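Local coordinates for protein peptidase S15/CocE/NonD (Thaumarchaeota archaeon SCGC AB-539-E09, PDB 4PF1) that acts as a serine aminopeptidase of the alpha/beta hydrolase fold, probably cutting residues from the N-terminal end of peptides, at residues D189-D194 with P263-F268; F197-F202 with D531-R536; A201-A206 with F581-R586. All coordinates share one frame; numbering follows the deposited sequence.

Interaction 1: D189-D194 with P263-F268; sequences DGWMGD and PSYDSF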
ATOM      1  N   ASP A 189     -12.432  30.951 -19.624  1.00 14.77           N
ATOM      2  CA  ASP A 189     -13.649  30.784 -20.400  1.00 14.75           C
ATOM      3  C   ASP A 189     -14.312  29.470 -20.016  1.00 18.84           C
ATOM      4  O   ASP A 189     -13.898  28.399 -20.474  1.00 18.21           O
ATOM      5  CB  ASP A 189     -13.376  30.867 -21.914  1.00 16.25           C
ATOM      6  CG  ASP A 189     -14.599  31.237 -22.741  1.00 21.90           C
ATOM      7  OD1 ASP A 189     -15.701  30.721 -22.440  1.00 22.42           O
ATOM      8  OD2 ASP A 189     -14.440  31.980 -23.730  1.00 22.88           O
ATOM      9  N   GLY A 190     -15.340  29.578 -19.174  1.00 15.41           N
ATOM     10  CA  GLY A 190     -16.097  28.447 -18.652  1.00 15.07           C
ATOM     11  C   GLY A 190     -16.908  27.687 -19.682  1.00 18.99           C
ATOM     12  O   GLY A 190     -17.361  26.576 -19.408  1.00 18.84           O
ATOM     13  N   TRP A 191     -17.095  28.273 -20.876  1.00 15.37           N
ATOM     14  CA  TRP A 191     -17.857  27.648 -21.957  1.00 14.81           C
ATOM     15  C   TRP A 191     -16.927  27.068 -23.023  1.00 19.66           C
ATOM     16  O   TRP A 191     -17.148  25.940 -23.472  1.00 18.81           O
ATOM     17  CB  TRP A 191     -18.821  28.663 -22.589  1.00 13.46           C
ATOM     18  CG  TRP A 191     -19.892  28.050 -23.448  1.00 14.17           C
ATOM     19  CD1 TRP A 191     -21.189  27.823 -23.097  1.00 17.09           C
ATOM     20  CD2 TRP A 191     -19.764  27.628 -24.812  1.00 13.85           C
ATOM     21  NE1 TRP A 191     -21.878  27.279 -24.156  1.00 16.55           N
ATOM     22  CE2 TRP A 191     -21.028  27.150 -25.222  1.00 17.80           C
ATOM     23  CE3 TRP A 191     -18.699  27.597 -25.731  1.00 14.79           C
ATOM     24  CZ2 TRP A 191     -21.261  26.665 -26.514  1.00 17.21           C
ATOM     25  CZ3 TRP A 191     -18.928  27.101 -27.002  1.00 16.20           C
ATOM     26  CH2 TRP A 191     -20.196  26.645 -27.384  1.00 16.98           C
ATOM     27  N   MET A 192     -15.919  27.854 -23.467  1.00 17.36           N
ATOM     28  CA  MET A 192     -15.002  27.428 -24.527  1.00 17.42           C
ATOM     29  C   MET A 192     -14.203  26.182 -24.151  1.00 20.89           C
ATOM     30  O   MET A 192     -14.128  25.257 -24.958  1.00 20.94           O
ATOM     31  CB  MET A 192     -14.057  28.562 -24.957  1.00 19.94           C
ATOM     32  CG  MET A 192     -14.667  29.511 -25.989  1.00 24.02           C
ATOM     33  SD  MET A 192     -15.280  28.723 -27.513  1.00 28.31           S
ATOM     34  CE  MET A 192     -13.753  28.049 -28.179  1.00 25.05           C
ATOM     35  N   GLY A 193     -13.631  26.144 -22.948  1.00 16.91           N
ATOM     36  CA  GLY A 193     -12.860  24.966 -22.556  1.00 16.23           C
ATOM     37  C   GLY A 193     -12.331  24.889 -21.141  1.00 18.80           C
ATOM     38  O   GLY A 193     -11.364  24.163 -20.893  1.00 17.60           O
ATOM     39  N   ASP A 194     -12.962  25.587 -20.188  1.00 16.13           N
ATOM     40  CA  ASP A 194     -12.478  25.495 -18.821  1.00 15.66           C
ATOM     41  C   ASP A 194     -13.381  24.579 -17.949  1.00 19.25           C
ATOM     42  O   ASP A 194     -13.396  23.373 -18.187  1.00 18.87           O
ATOM     43  CB  ASP A 194     -12.224  26.877 -18.194  1.00 17.52           C
ATOM     44  CG  ASP A 194     -10.925  27.538 -18.668  1.00 24.67           C
ATOM     45  OD1 ASP A 194      -9.965  26.802 -19.000  1.00 23.51           O
ATOM     46  OD2 ASP A 194     -10.867  28.784 -18.694  1.00 29.39           O
ATOM     47  N   PRO A 263     -27.191  27.643 -22.596  1.00 17.66           N
ATOM     48  CA  PRO A 263     -26.407  26.461 -23.017  1.00 16.90           C
ATOM     49  C   PRO A 263     -25.416  26.774 -24.150  1.00 19.89           C
ATOM     50  O   PRO A 263     -24.371  26.130 -24.239  1.00 18.25           O
ATOM     51  CB  PRO A 263     -27.479  25.467 -23.471  1.00 18.92           C
ATOM     52  CG  PRO A 263     -28.628  26.313 -23.896  1.00 23.92           C
ATOM     53  CD  PRO A 263     -28.600  27.550 -23.042  1.00 19.61           C
ATOM     54  N   SER A 264     -25.739  27.771 -25.001  1.00 16.94           N
ATOM     55  CA  SER A 264     -24.893  28.186 -26.124  1.00 16.62           C
ATOM     56  C   SER A 264     -23.972  29.357 -25.735  1.00 20.27           C
ATOM     57  O   SER A 264     -24.232  30.049 -24.749  1.00 19.93           O
ATOM     58  CB  SER A 264     -25.751  28.565 -27.327  1.00 20.23           C
ATOM     59  OG  SER A 264     -26.388  29.817 -27.138  1.00 30.22           O
ATOM     60  N   TYR A 265     -22.907  29.581 -26.530  1.00 16.61           N
ATOM     61  CA  TYR A 265     -21.919  30.646 -26.319  1.00 16.29           C
ATOM     62  C   TYR A 265     -22.517  32.007 -26.720  1.00 21.81           C
ATOM     63  O   TYR A 265     -22.032  32.651 -27.655  1.00 21.71           O
ATOM     64  CB  TYR A 265     -20.636  30.334 -27.125  1.00 16.62           C
ATOM     65  CG  TYR A 265     -19.406  31.123 -26.721  1.00 17.36           C
ATOM     66  CD1 TYR A 265     -18.883  31.028 -25.434  1.00 18.40           C
ATOM     67  CD2 TYR A 265     -18.709  31.888 -27.651  1.00 18.18           C
ATOM     68  CE1 TYR A 265     -17.731  31.719 -25.066  1.00 18.36           C
ATOM     69  CE2 TYR A 265     -17.555  32.585 -27.297  1.00 18.81           C
ATOM     70  CZ  TYR A 265     -17.069  32.496 -26.002  1.00 22.89           C
ATOM     71  OH  TYR A 265     -15.932  33.178 -25.643  1.00 19.64           O
ATOM     72  N   ASP A 266     -23.578  32.440 -26.003  1.00 18.89           N
ATOM     73  CA  ASP A 266     -24.271  33.698 -26.282  1.00 19.85           C
ATOM     74  C   ASP A 266     -23.565  34.886 -25.606  1.00 23.94           C
ATOM     75  O   ASP A 266     -22.433  34.737 -25.135  1.00 22.52           O
ATOM     76  CB  ASP A 266     -25.759  33.617 -25.861  1.00 22.19           C
ATOM     77  CG  ASP A 266     -26.033  33.191 -24.424  1.00 31.89           C
ATOM     78  OD1 ASP A 266     -25.130  33.349 -23.571  1.00 32.43           O
ATOM     79  OD2 ASP A 266     -27.163  32.745 -24.145  1.00 36.95           O
ATOM     80  N   SER A 267     -24.236  36.065 -25.565  1.00 21.26           N
ATOM     81  CA  SER A 267     -23.711  37.304 -24.979  1.00 21.21           C
ATOM     82  C   SER A 267     -23.239  37.117 -23.530  1.00 24.12           C
ATOM     83  O   SER A 267     -22.258  37.740 -23.138  1.00 23.44           O
ATOM     84  CB  SER A 267     -24.758  38.412 -25.041  1.00 26.63           C
ATOM     85  OG  SER A 267     -25.895  38.099 -24.252  1.00 38.31           O
ATOM     86  N   PHE A 268     -23.932  36.253 -22.745  1.00 19.91           N
ATOM     87  CA  PHE A 268     -23.604  35.979 -21.340  1.00 18.89           C
ATOM     88  C   PHE A 268     -22.179  35.423 -21.181  1.00 23.08           C
ATOM     89  O   PHE A 268     -21.465  35.829 -20.260  1.00 22.30           O
ATOM     90  CB  PHE A 268     -24.629  35.000 -20.722  1.00 20.03           C
ATOM     91  CG  PHE A 268     -24.311  34.540 -19.316  1.00 20.47           C
ATOM     92  CD1 PHE A 268     -24.602  35.344 -18.219  1.00 23.31           C
ATOM     93  CD2 PHE A 268     -23.744  33.291 -19.085  1.00 21.35           C
ATOM     94  CE1 PHE A 268     -24.304  34.920 -16.920  1.00 23.43           C
ATOM     95  CE2 PHE A 268     -23.445  32.867 -17.786  1.00 23.43           C
ATOM     96  CZ  PHE A 268     -23.735  33.681 -16.712  1.00 21.53           C
TER
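The loop after strand 178-184 and the turn leading into helix 267-270, both in the S15 peptidase part, come closest at Trp191 and Tyr265, with 6.7 Å between their CA atoms; Tyr265 centres an inverse gamma turn. The Trp191 indole lies against this turn. Tyr265 CB sits over one face of the six-membered ring, 3.4 Å from its centroid and almost on the normal, a CH-pi contact; the two rings themselves meet obliquely, planes at 39°. At its edge the indole gives NE1-H to Pro263 O (2.7 Å), nearly straight at 164°, though the nitrogen stands above the carbonyl plane. With CG anti to the backbone N (chi1 -164°), the Tyr265 ring is carried to Asp189, where OH donates to the syn lone pair of OD2 at 2.7 Å. Met192 curls its bent chain over a face of the phenol, SD 4.4 Å from the ring centroid, a Met-aromatic contact. Asp189 OD1 meanwhile accepts from Trp191 N at 3.2 Å, closing an Asx turn. Met192 N meets Asp189 OD1 at 3.1 Å, an Asx motif. One carboxylate thus braces the loop and grips the tyrosine hydroxyl, bonds that would be expected to favour its ionised form.

Interaction 2: F197-F202 with D531-R536; sequences FHMGAF and DIFRGR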
ATOM      1  N   PHE A 197     -18.164  24.034 -19.521  1.00 13.57           N
ATOM      2  CA  PHE A 197     -18.320  23.402 -20.838  1.00 13.29           C
ATOM      3  C   PHE A 197     -16.983  23.336 -21.579  1.00 17.44           C
ATOM      4  O   PHE A 197     -16.112  24.177 -21.352  1.00 16.67           O
ATOM      5  CB  PHE A 197     -19.326  24.177 -21.734  1.00 15.18           C
ATOM      6  CG  PHE A 197     -20.718  24.454 -21.213  1.00 16.59           C
ATOM      7  CD1 PHE A 197     -20.953  25.511 -20.337  1.00 19.35           C
ATOM      8  CD2 PHE A 197     -21.818  23.784 -21.736  1.00 18.30           C
ATOM      9  CE1 PHE A 197     -22.248  25.810 -19.905  1.00 20.40           C
ATOM     10  CE2 PHE A 197     -23.115  24.083 -21.301  1.00 21.22           C
ATOM     11  CZ  PHE A 197     -23.321  25.095 -20.391  1.00 19.26           C
ATOM     12  N   HIS A 198     -16.856  22.371 -22.512  1.00 14.44           N
ATOM     13  CA  HIS A 198     -15.738  22.262 -23.447  1.00 14.65           C
ATOM     14  C   HIS A 198     -16.321  22.273 -24.844  1.00 20.14           C
ATOM     15  O   HIS A 198     -16.937  21.289 -25.262  1.00 19.67           O
ATOM     16  CB  HIS A 198     -14.885  21.005 -23.195  1.00 14.65           C
ATOM     17  CG  HIS A 198     -13.895  21.150 -22.080  1.00 17.29           C
ATOM     18  ND1 HIS A 198     -12.673  20.514 -22.122  1.00 18.57           N
ATOM     19  CD2 HIS A 198     -13.998  21.819 -20.909  1.00 18.54           C
ATOM     20  CE1 HIS A 198     -12.072  20.814 -20.983  1.00 17.76           C
ATOM     21  NE2 HIS A 198     -12.835  21.591 -20.219  1.00 18.08           N
ATOM     22  N   MET A 199     -16.230  23.435 -25.522  1.00 18.44           N
ATOM     23  CA  MET A 199     -16.777  23.675 -26.868  1.00 19.15           C
ATOM     24  C   MET A 199     -18.277  23.247 -26.963  1.00 22.37           C
ATOM     25  O   MET A 199     -18.694  22.612 -27.936  1.00 21.98           O
ATOM     26  CB  MET A 199     -15.909  22.993 -27.952  1.00 21.69           C
ATOM     27  CG  MET A 199     -14.593  23.718 -28.201  1.00 26.00           C
ATOM     28  SD  MET A 199     -13.451  22.830 -29.295  1.00 31.28           S
ATOM     29  CE  MET A 199     -12.676  21.698 -28.121  1.00 27.46           C
ATOM     30  N   GLY A 200     -19.051  23.601 -25.932  1.00 18.13           N
ATOM     31  CA  GLY A 200     -20.485  23.326 -25.873  1.00 17.88           C
ATOM     32  C   GLY A 200     -20.926  22.108 -25.083  1.00 20.11           C
ATOM     33  O   GLY A 200     -22.099  22.013 -24.709  1.00 19.87           O
ATOM     34  N   ALA A 201     -20.012  21.148 -24.858  1.00 15.28           N
ATOM     35  CA  ALA A 201     -20.324  19.927 -24.113  1.00 14.16           C
ATOM     36  C   ALA A 201     -20.307  20.218 -22.611  1.00 16.68           C
ATOM     37  O   ALA A 201     -19.273  20.602 -22.070  1.00 15.47           O
ATOM     38  CB  ALA A 201     -19.336  18.830 -24.466  1.00 14.44           C
ATOM     39  N   PHE A 202     -21.473  20.079 -21.951  1.00 13.88           N
ATOM     40  CA  PHE A 202     -21.662  20.406 -20.534  1.00 13.14           C
ATOM     41  C   PHE A 202     -20.982  19.423 -19.571  1.00 17.18           C
ATOM     42  O   PHE A 202     -21.242  18.219 -19.622  1.00 17.07           O
ATOM     43  CB  PHE A 202     -23.161  20.507 -20.202  1.00 14.71           C
ATOM     44  CG  PHE A 202     -23.474  20.955 -18.787  1.00 15.70           C
ATOM     45  CD1 PHE A 202     -22.880  22.097 -18.252  1.00 18.28           C
ATOM     46  CD2 PHE A 202     -24.389  20.260 -18.007  1.00 16.78           C
ATOM     47  CE1 PHE A 202     -23.178  22.515 -16.951  1.00 18.83           C
ATOM     48  CE2 PHE A 202     -24.698  20.692 -16.712  1.00 19.69           C
ATOM     49  CZ  PHE A 202     -24.085  21.811 -16.191  1.00 17.67           C
ATOM     50  N   ASP A 531      -9.884  16.418 -26.242  1.00 13.88           N
ATOM     51  CA  ASP A 531     -11.015  17.308 -26.004  1.00 13.54           C
ATOM     52  C   ASP A 531     -12.266  16.835 -26.737  1.00 15.57           C
ATOM     53  O   ASP A 531     -12.226  15.847 -27.475  1.00 14.65           O
ATOM     54  CB  ASP A 531     -10.690  18.776 -26.341  1.00 15.84           C
ATOM     55  CG  ASP A 531     -11.163  19.729 -25.248  1.00 23.23           C
ATOM     56  OD1 ASP A 531     -12.248  19.480 -24.668  1.00 23.85           O
ATOM     57  OD2 ASP A 531     -10.433  20.692 -24.946  1.00 24.99           O
ATOM     58  N   ILE A 532     -13.388  17.518 -26.484  1.00 11.68           N
ATOM     59  CA  ILE A 532     -14.706  17.178 -27.021  1.00 10.99           C
ATOM     60  C   ILE A 532     -15.336  18.401 -27.699  1.00 15.02           C
ATOM     61  O   ILE A 532     -15.130  19.535 -27.260  1.00 14.40           O
ATOM     62  CB  ILE A 532     -15.610  16.615 -25.868  1.00 13.35           C
ATOM     63  CG1 ILE A 532     -17.030  16.214 -26.365  1.00 13.28           C
ATOM     64  CG2 ILE A 532     -15.666  17.576 -24.663  1.00 13.10           C
ATOM     65  CD1 ILE A 532     -17.871  15.390 -25.362  1.00 11.94           C
ATOM     66  N   PHE A 533     -16.110  18.159 -28.763  1.00 12.36           N
ATOM     67  CA  PHE A 533     -16.823  19.207 -29.476  1.00 12.66           C
ATOM     68  C   PHE A 533     -18.301  18.837 -29.580  1.00 16.88           C
ATOM     69  O   PHE A 533     -18.625  17.749 -30.060  1.00 16.39           O
ATOM     70  CB  PHE A 533     -16.211  19.423 -30.880  1.00 14.89           C
ATOM     71  CG  PHE A 533     -16.674  20.678 -31.591  1.00 17.37           C
ATOM     72  CD1 PHE A 533     -17.951  20.758 -32.138  1.00 21.23           C
ATOM     73  CD2 PHE A 533     -15.816  21.758 -31.758  1.00 19.86           C
ATOM     74  CE1 PHE A 533     -18.382  21.921 -32.783  1.00 22.81           C
ATOM     75  CE2 PHE A 533     -16.239  22.909 -32.426  1.00 23.40           C
ATOM     76  CZ  PHE A 533     -17.521  22.986 -32.930  1.00 22.02           C
ATOM     77  N   ARG A 534     -19.199  19.741 -29.150  1.00 14.41           N
ATOM     78  CA  ARG A 534     -20.640  19.514 -29.277  1.00 14.30           C
ATOM     79  C   ARG A 534     -21.071  19.976 -30.669  1.00 18.72           C
ATOM     80  O   ARG A 534     -21.049  21.176 -30.963  1.00 18.72           O
ATOM     81  CB  ARG A 534     -21.427  20.215 -28.156  1.00 13.45           C
ATOM     82  CG  ARG A 534     -22.898  19.801 -28.103  1.00 18.76           C
ATOM     83  CD  ARG A 534     -23.396  19.663 -26.683  1.00 20.58           C
ATOM     84  NE  ARG A 534     -23.072  18.355 -26.111  1.00 19.11           N
ATOM     85  CZ  ARG A 534     -23.364  17.995 -24.864  1.00 27.70           C
ATOM     86  NH1 ARG A 534     -23.971  18.845 -24.045  1.00 10.77           N
ATOM     87  NH2 ARG A 534     -23.040  16.787 -24.423  1.00 13.92           N
ATOM     88  N   GLY A 535     -21.381  18.996 -31.524  1.00 15.25           N
ATOM     89  CA  GLY A 535     -21.704  19.156 -32.942  1.00 15.45           C
ATOM     90  C   GLY A 535     -22.730  20.196 -33.336  1.00 19.52           C
ATOM     91  O   GLY A 535     -22.663  20.723 -34.450  1.00 19.29           O
ATOM     92  N   ARG A 536     -23.691  20.501 -32.443  1.00 16.13           N
ATOM     93  CA  ARG A 536     -24.731  21.506 -32.708  1.00 16.54           C
ATOM     94  C   ARG A 536     -24.123  22.931 -32.883  1.00 20.84           C
ATOM     95  O   ARG A 536     -24.788  23.811 -33.433  1.00 20.38           O
ATOM     96  CB  ARG A 536     -25.801  21.499 -31.594  1.00 15.86           C
ATOM     97  CG  ARG A 536     -25.288  22.004 -30.244  1.00 20.25           C
ATOM     98  CD  ARG A 536     -26.094  21.500 -29.063  1.00 20.23           C
ATOM     99  NE  ARG A 536     -27.299  22.294 -28.825  1.00 21.65           N
ATOM    100  CZ  ARG A 536     -28.533  21.876 -29.097  1.00 31.32           C
ATOM    101  NH1 ARG A 536     -29.573  22.655 -28.842  1.00 14.25           N
ATOM    102  NH2 ARG A 536     -28.733  20.673 -29.621  1.00 18.77           N
TER
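A tight beta hairpin, strands 197-198 and 201-202 joined by a type I' turn from His198 to Ala201, meets the end of strand 525-534, an outer strand of a four-stranded antiparallel sheet within its chain. Here the S15 peptidase part docks on the C-terminal non-catalytic part. His198 stands roughly perpendicular to Asp531, ring and carboxylate planes 57° apart. The imidazole presents its edge: ND1 donates to Asp531 OD1 at 2.8 Å, on the syn side, while Ile532 N takes the anti lone pair of the same oxygen. NE2 is spent on Asp194 O, so both ring nitrogens are held. Met199 runs across Phe533, its SD 3.6 Å from Phe533 CD2 and oblique to the ring; the bend at chi3 (-83°) turns Met199 CE back to Ile532 O, 3.4 Å away. On the hairpin's other strand, Ala201 CB packs on Ile532 CD1 at 3.8 Å. Arg534 N donates to Met199 O (3.2 Å), and its side chain, bent at chi2 and chi3, runs past Gly200. Salt bridges to Asp502 and Asp585 hold the guanidinium, with the hairpin backbone over one of its faces: Ala201 CA stands above the centre of the group, 3.7 Å from Arg534 CZ.

Interaction 3: A201-A206 with F581-R586; sequences AFRQEA and FPLYDR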
ATOM      1  N   ALA A 201     -20.012  21.148 -24.858  1.00 15.28           N
ATOM      2  CA  ALA A 201     -20.324  19.927 -24.113  1.00 14.16           C
ATOM      3  C   ALA A 201     -20.307  20.218 -22.611  1.00 16.68           C
ATOM      4  O   ALA A 201     -19.273  20.602 -22.070  1.00 15.47           O
ATOM      5  CB  ALA A 201     -19.336  18.830 -24.466  1.00 14.44           C
ATOM      6  N   PHE A 202     -21.473  20.079 -21.951  1.00 13.88           N
ATOM      7  CA  PHE A 202     -21.662  20.406 -20.534  1.00 13.14           C
ATOM      8  C   PHE A 202     -20.982  19.423 -19.571  1.00 17.18           C
ATOM      9  O   PHE A 202     -21.242  18.219 -19.622  1.00 17.07           O
ATOM     10  CB  PHE A 202     -23.161  20.507 -20.202  1.00 14.71           C
ATOM     11  CG  PHE A 202     -23.474  20.955 -18.787  1.00 15.70           C
ATOM     12  CD1 PHE A 202     -22.880  22.097 -18.252  1.00 18.28           C
ATOM     13  CD2 PHE A 202     -24.389  20.260 -18.007  1.00 16.78           C
ATOM     14  CE1 PHE A 202     -23.178  22.515 -16.951  1.00 18.83           C
ATOM     15  CE2 PHE A 202     -24.698  20.692 -16.712  1.00 19.69           C
ATOM     16  CZ  PHE A 202     -24.085  21.811 -16.191  1.00 17.67           C
ATOM     17  N   ARG A 203     -20.169  19.969 -18.638  1.00 13.23           N
ATOM     18  CA  ARG A 203     -19.490  19.209 -17.581  1.00 12.83           C
ATOM     19  C   ARG A 203     -20.403  19.129 -16.342  1.00 16.81           C
ATOM     20  O   ARG A 203     -20.157  19.801 -15.338  1.00 16.00           O
ATOM     21  CB  ARG A 203     -18.125  19.844 -17.234  1.00 11.95           C
ATOM     22  CG  ARG A 203     -17.014  19.435 -18.182  1.00 17.15           C
ATOM     23  CD  ARG A 203     -15.907  20.473 -18.292  1.00 19.22           C
ATOM     24  NE  ARG A 203     -14.999  20.445 -17.140  1.00 16.02           N
ATOM     25  CZ  ARG A 203     -13.937  19.651 -17.042  1.00 28.97           C
ATOM     26  NH1 ARG A 203     -13.629  18.815 -18.028  1.00 16.46           N
ATOM     27  NH2 ARG A 203     -13.179  19.681 -15.955  1.00 14.02           N
ATOM     28  N   GLN A 204     -21.474  18.315 -16.437  1.00 13.78           N
ATOM     29  CA  GLN A 204     -22.485  18.130 -15.385  1.00 13.69           C
ATOM     30  C   GLN A 204     -21.884  17.714 -14.028  1.00 19.57           C
ATOM     31  O   GLN A 204     -22.341  18.201 -12.997  1.00 19.50           O
ATOM     32  CB  GLN A 204     -23.560  17.119 -15.825  1.00 14.51           C
ATOM     33  CG  GLN A 204     -23.008  15.812 -16.401  1.00 17.15           C
ATOM     34  CD  GLN A 204     -24.066  14.775 -16.711  1.00 24.36           C
ATOM     35  OE1 GLN A 204     -25.274  15.027 -16.645  1.00 15.31           O
ATOM     36  NE2 GLN A 204     -23.626  13.573 -17.064  1.00 14.64           N
ATOM     37  N   GLU A 205     -20.858  16.838 -14.031  1.00 17.43           N
ATOM     38  CA  GLU A 205     -20.211  16.354 -12.804  1.00 17.32           C
ATOM     39  C   GLU A 205     -19.399  17.444 -12.097  1.00 21.28           C
ATOM     40  O   GLU A 205     -19.344  17.461 -10.867  1.00 20.99           O
ATOM     41  CB  GLU A 205     -19.305  15.162 -13.108  1.00 18.37           C
ATOM     42  CG  GLU A 205     -19.962  13.824 -12.841  1.00 28.13           C
ATOM     43  CD  GLU A 205     -18.979  12.754 -12.408  1.00 38.04           C
ATOM     44  OE1 GLU A 205     -18.197  12.287 -13.266  1.00 25.95           O
ATOM     45  OE2 GLU A 205     -18.946  12.435 -11.198  1.00 22.32           O
ATOM     46  N   ALA A 206     -18.745  18.321 -12.866  1.00 17.51           N
ATOM     47  CA  ALA A 206     -17.939  19.403 -12.307  1.00 17.25           C
ATOM     48  C   ALA A 206     -18.785  20.639 -11.995  1.00 20.80           C
ATOM     49  O   ALA A 206     -18.365  21.472 -11.191  1.00 21.26           O
ATOM     50  CB  ALA A 206     -16.824  19.772 -13.275  1.00 18.00           C
ATOM     51  N   PHE A 581     -18.723  10.080 -20.589  1.00 12.85           N
ATOM     52  CA  PHE A 581     -19.693  10.053 -19.494  1.00 12.02           C
ATOM     53  C   PHE A 581     -19.124   9.489 -18.161  1.00 15.99           C
ATOM     54  O   PHE A 581     -18.280   8.599 -18.204  1.00 15.46           O
ATOM     55  CB  PHE A 581     -20.880   9.188 -19.969  1.00 13.38           C
ATOM     56  CG  PHE A 581     -22.180   9.387 -19.243  1.00 14.22           C
ATOM     57  CD1 PHE A 581     -22.980  10.492 -19.508  1.00 16.41           C
ATOM     58  CD2 PHE A 581     -22.610   8.469 -18.292  1.00 15.97           C
ATOM     59  CE1 PHE A 581     -24.179  10.690 -18.817  1.00 17.13           C
ATOM     60  CE2 PHE A 581     -23.811   8.666 -17.604  1.00 18.68           C
ATOM     61  CZ  PHE A 581     -24.590   9.773 -17.877  1.00 16.68           C
ATOM     62  N   PRO A 582     -19.575   9.958 -16.958  1.00 13.47           N
ATOM     63  CA  PRO A 582     -20.626  10.959 -16.682  1.00 13.48           C
ATOM     64  C   PRO A 582     -20.140  12.408 -16.606  1.00 17.44           C
ATOM     65  O   PRO A 582     -20.965  13.295 -16.382  1.00 17.19           O
ATOM     66  CB  PRO A 582     -21.176  10.496 -15.331  1.00 15.25           C
ATOM     67  CG  PRO A 582     -19.970   9.948 -14.623  1.00 19.45           C
ATOM     68  CD  PRO A 582     -19.069   9.365 -15.701  1.00 14.94           C
ATOM     69  N   LEU A 583     -18.815  12.654 -16.773  1.00 13.86           N
ATOM     70  CA  LEU A 583     -18.234  14.006 -16.735  1.00 13.21           C
ATOM     71  C   LEU A 583     -19.011  14.933 -17.672  1.00 14.72           C
ATOM     72  O   LEU A 583     -19.473  15.984 -17.239  1.00 13.24           O
ATOM     73  CB  LEU A 583     -16.731  13.975 -17.100  1.00 13.26           C
ATOM     74  CG  LEU A 583     -15.970  15.328 -17.137  1.00 18.41           C
ATOM     75  CD1 LEU A 583     -16.186  16.153 -15.847  1.00 18.61           C
ATOM     76  CD2 LEU A 583     -14.493  15.108 -17.367  1.00 20.64           C
ATOM     77  N   TYR A 584     -19.229  14.495 -18.921  1.00 10.59           N
ATOM     78  CA  TYR A 584     -20.031  15.240 -19.887  1.00 10.39           C
ATOM     79  C   TYR A 584     -21.393  14.588 -20.034  1.00 13.61           C
ATOM     80  O   TYR A 584     -21.480  13.358 -20.054  1.00 11.85           O
ATOM     81  CB  TYR A 584     -19.323  15.311 -21.250  1.00 11.05           C
ATOM     82  CG  TYR A 584     -18.050  16.121 -21.214  1.00 11.95           C
ATOM     83  CD1 TYR A 584     -16.822  15.516 -20.961  1.00 13.12           C
ATOM     84  CD2 TYR A 584     -18.075  17.501 -21.390  1.00 12.78           C
ATOM     85  CE1 TYR A 584     -15.649  16.264 -20.897  1.00 13.53           C
ATOM     86  CE2 TYR A 584     -16.906  18.255 -21.346  1.00 13.57           C
ATOM     87  CZ  TYR A 584     -15.697  17.635 -21.082  1.00 19.63           C
ATOM     88  OH  TYR A 584     -14.547  18.378 -21.027  1.00 18.78           O
ATOM     89  N   ASP A 585     -22.467  15.398 -20.138  1.00 11.41           N
ATOM     90  CA  ASP A 585     -23.801  14.838 -20.353  1.00 11.39           C
ATOM     91  C   ASP A 585     -23.882  14.266 -21.780  1.00 16.08           C
ATOM     92  O   ASP A 585     -23.115  14.683 -22.653  1.00 15.38           O
ATOM     93  CB  ASP A 585     -24.915  15.873 -20.080  1.00 13.33           C
ATOM     94  CG  ASP A 585     -24.947  17.093 -20.986  1.00 18.33           C
ATOM     95  OD1 ASP A 585     -23.936  17.357 -21.670  1.00 17.32           O
ATOM     96  OD2 ASP A 585     -25.965  17.809 -20.972  1.00 25.35           O
ATOM     97  N   ARG A 586     -24.742  13.266 -21.991  1.00 13.31           N
ATOM     98  CA  ARG A 586     -24.865  12.615 -23.296  1.00 13.37           C
ATOM     99  C   ARG A 586     -25.509  13.508 -24.320  1.00 18.32           C
ATOM    100  O   ARG A 586     -26.499  14.189 -24.022  1.00 18.72           O
ATOM    101  CB  ARG A 586     -25.704  11.333 -23.203  1.00 12.50           C
ATOM    102  CG  ARG A 586     -25.181  10.286 -22.246  1.00 18.66           C
ATOM    103  CD  ARG A 586     -26.241   9.243 -21.955  1.00 19.95           C
ATOM    104  NE  ARG A 586     -27.475   9.829 -21.421  1.00 16.50           N
ATOM    105  CZ  ARG A 586     -28.695   9.368 -21.685  1.00 24.55           C
ATOM    106  NH1 ARG A 586     -28.859   8.319 -22.479  1.00 10.30           N
ATOM    107  NH2 ARG A 586     -29.758   9.958 -21.161  1.00 17.18           N
TER
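Tyr584 lies alongside Arg203, both side chains pointing the same way, and its ring leans obliquely over the arginine's aliphatic part, CE2 3.4 Å from Arg203 CG. Farther out, Arg203 bends at chi3 (78°) and brings its NH1 to Tyr584 OH at 3.2 Å, in the guanidinium plane; Leu583 CD1 covers one face of the guanidinium. NE and NH2 of this arginine are bonded to Asp195 O and Gln296 O, so the group is gripped at all three nitrogens. Gln204 leaves the backbone with CG between N and the carbonyl carbon (chi1 49°), then runs extended to give NE2-H to Pro582 O at 2.8 Å; the amide also passes close to the Phe581 ring, Gln204 NE2 to Phe581 CE1 3.4 Å. Pro582 follows a cis peptide bond, and Glu205 OE1 touches Pro582 CG at 3.2 Å, while Glu205 OE2 bonds to Thr231. Along the backbone, Asp585 N donates to Phe202 O (3.1 Å), and Tyr584 CA adds a CA-H...O contact to that oxygen. The 581-586 loop of the C-terminal region thereby packs on the start of helix 204-215, with Tyr235 of helix 231-238 against Gln204, Glu205 and Phe581, and Ile532 of strand 525-534 against Tyr584.

How the interactions relate
Following the chain from the N terminus, loop 189-194 comes first, then the 197-202 hairpin and the start of helix 204-215. Interaction 1 closes the shortest loop, returning at 263-268 after an excursion about half helical. Interactions 2 and 3 start from overlapping stretches, sharing Ala201 and Phe202, and their much longer loops close at 531-536 and 581-586. Interaction 1 crosses both of these. It stays within the S15 peptidase part, which the other two tie to the C-terminal non-catalytic region. Backbone bonds from Gly190 O to Phe197 N and Met192 O to Met199 N join interaction 1 to 2, and His198 packing on Tyr584 joins 2 to 3.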